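Local coordinates for single-stranded DNA-binding protein WHY1, chloroplastic (Solanum tuberosum, PDB 1L3A), which binds single-stranded DNA as a homotetramer and activates transcription of the pathogenesis-related gene PR-10a in plant defence, at residues 74-79 with 178-183. Sequence-based numbering, arbitrary orientation.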
loop_
_atom_site.group_PDB
_atom_site.type_symbol
_atom_site.label_atom_id
_atom_site.label_comp_id
_atom_site.label_asym_id
_atom_site.label_seq_id
_atom_site.Cartn_x
_atom_site.Cartn_y
_atom_site.Cartn_z
ATOM N N GLY C 74 14.929 9.697 -6.101
ATOM C CA GLY C 74 15.720 8.528 -5.781
ATOM C C GLY C 74 15.453 7.523 -6.897
ATOM O O GLY C 74 14.705 7.811 -7.838
ATOM N N MET C 75 16.063 6.349 -6.794
ATOM C CA MET C 75 15.899 5.282 -7.776
ATOM C C MET C 75 16.285 3.934 -7.180
ATOM O O MET C 75 16.701 3.837 -6.031
ATOM C CB MET C 75 16.776 5.567 -8.997
ATOM C CG MET C 75 18.217 5.835 -8.627
ATOM S SD MET C 75 19.133 6.676 -9.936
ATOM C CE MET C 75 18.522 8.367 -9.770
ATOM N N VAL C 76 16.123 2.892 -7.978
ATOM C CA VAL C 76 16.483 1.549 -7.582
ATOM C C VAL C 76 17.617 1.092 -8.510
ATOM O O VAL C 76 17.526 1.217 -9.730
ATOM C CB VAL C 76 15.279 0.585 -7.708
ATOM C CG1 VAL C 76 15.766 -0.864 -7.678
ATOM C CG2 VAL C 76 14.287 0.837 -6.562
ATOM N N MET C 77 18.682 0.576 -7.915
ATOM C CA MET C 77 19.839 0.092 -8.652
ATOM C C MET C 77 19.793 -1.429 -8.741
ATOM O O MET C 77 19.631 -2.109 -7.728
ATOM C CB MET C 77 21.124 0.509 -7.934
ATOM C CG MET C 77 22.366 0.494 -8.820
ATOM S SD MET C 77 22.188 1.699 -10.151
ATOM C CE MET C 77 21.581 3.126 -9.166
ATOM N N LEU C 78 19.927 -1.948 -9.958
ATOM C CA LEU C 78 19.939 -3.385 -10.205
ATOM C C LEU C 78 21.383 -3.753 -10.527
ATOM O O LEU C 78 22.051 -3.037 -11.264
ATOM C CB LEU C 78 19.051 -3.750 -11.408
ATOM C CG LEU C 78 17.562 -3.405 -11.333
ATOM C CD1 LEU C 78 16.849 -3.818 -12.627
ATOM C CD2 LEU C 78 16.954 -4.122 -10.158
ATOM N N GLN C 79 21.866 -4.852 -9.962
ATOM C CA GLN C 79 23.226 -5.300 -10.230
ATOM C C GLN C 79 23.147 -6.755 -10.651
ATOM O O GLN C 79 22.575 -7.581 -9.940
ATOM C CB GLN C 79 24.113 -5.156 -8.986
ATOM C CG GLN C 79 24.445 -3.709 -8.631
ATOM C CD GLN C 79 25.360 -3.587 -7.425
ATOM O OE1 GLN C 79 26.516 -4.066 -7.480
ATOM N NE2 GLN C 79 24.917 -3.008 -6.413
ATOM N N SER C 178 6.024 -5.638 -4.131
ATOM C CA SER C 178 5.725 -5.158 -2.784
ATOM C C SER C 178 6.771 -4.126 -2.340
ATOM O O SER C 178 6.427 -3.036 -1.875
ATOM C CB SER C 178 5.693 -6.317 -1.787
ATOM O OG SER C 178 5.285 -5.866 -0.495
ATOM N N ALA C 179 8.045 -4.464 -2.510
ATOM C CA ALA C 179 9.134 -3.569 -2.127
ATOM C C ALA C 179 9.124 -2.267 -2.937
ATOM O O ALA C 179 9.309 -1.190 -2.378
ATOM C CB ALA C 179 10.482 -4.284 -2.284
ATOM N N PHE C 180 8.911 -2.359 -4.247
ATOM C CA PHE C 180 8.869 -1.167 -5.089
ATOM C C PHE C 180 7.706 -0.227 -4.725
ATOM O O PHE C 180 7.853 0.995 -4.793
ATOM C CB PHE C 180 8.761 -1.561 -6.568
ATOM C CG PHE C 180 10.057 -2.043 -7.174
ATOM C CD1 PHE C 180 11.224 -2.116 -6.410
ATOM C CD2 PHE C 180 10.107 -2.432 -8.514
ATOM C CE1 PHE C 180 12.429 -2.573 -6.970
ATOM C CE2 PHE C 180 11.309 -2.893 -9.092
ATOM C CZ PHE C 180 12.470 -2.961 -8.315
ATOM N N ASN C 181 6.557 -0.794 -4.364
ATOM C CA ASN C 181 5.399 0.006 -3.990
ATOM C C ASN C 181 5.699 0.744 -2.695
ATOM O O ASN C 181 5.263 1.879 -2.491
ATOM C CB ASN C 181 4.164 -0.880 -3.796
ATOM C CG ASN C 181 3.269 -0.898 -5.011
ATOM O OD1 ASN C 181 2.947 0.158 -5.563
ATOM N ND2 ASN C 181 2.847 -2.089 -5.431
ATOM N N PHE C 182 6.449 0.082 -1.825
ATOM C CA PHE C 182 6.837 0.668 -0.558
ATOM C C PHE C 182 7.812 1.843 -0.711
ATOM O O PHE C 182 7.619 2.885 -0.081
ATOM C CB PHE C 182 7.478 -0.399 0.324
ATOM C CG PHE C 182 8.183 0.157 1.515
ATOM C CD1 PHE C 182 7.471 0.501 2.658
ATOM C CD2 PHE C 182 9.550 0.384 1.480
ATOM C CE1 PHE C 182 8.113 1.063 3.743
ATOM C CE2 PHE C 182 10.215 0.952 2.568
ATOM C CZ PHE C 182 9.510 1.295 3.699
ATOM N N VAL C 183 8.855 1.680 -1.534
ATOM C CA VAL C 183 9.840 2.758 -1.682
ATOM C C VAL C 183 9.482 3.908 -2.599
ATOM O O VAL C 183 10.098 4.958 -2.510
ATOM C CB VAL C 183 11.241 2.274 -2.176
ATOM C CG1 VAL C 183 11.938 1.511 -1.106
ATOM C CG2 VAL C 183 11.108 1.499 -3.463
#
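In the hydrophobic core of the Whirly fold, helix 170-188 packs against one of the two antiparallel four-stranded sheets, and Val76 of strand 68-85 meets Phe180 and Val183 of that helix. The contact is small, burying 112 Å² in all, and wholly apolar. Both methyls of Val76 take part. CG1 lies 3.8 Å from CE1 of Phe180 and 4.0 Å from CZ of the same ring, while CG2 comes to 3.9 Å from that CE1. The outer corner of the ring, CE1 and CZ, thus does the touching, and CG1 reaches it obliquely; the two side chains cross at about a right angle. With CG of Phe180 anti to its carbonyl carbon (chi1 -77°), the end of the side chain comes nearer the strand than the direction of its CB alone would bring it, and the ring extends toward Val76 while the backbones stay well apart: CA of Val76 and CA of Phe180 are 8.5 Å from each other. Three residues further along the helix, the CB of Val183 points toward the strand, and its CG2 stands 4.5 Å from CG2 of Val76, a looser touch. Val53 on the adjoining strand 49-62 and Ile104 on helix 101-108 each pack against both Val76 and Phe180, and Ile108 adds to the cover of the ring. Strand 68-85 runs between 49-62 and 88-99 in the sheet, while helix 170-188 also takes part in the tetramer interface, where Ala179 and Val183 pack on Trp190 of a neighbouring subunit.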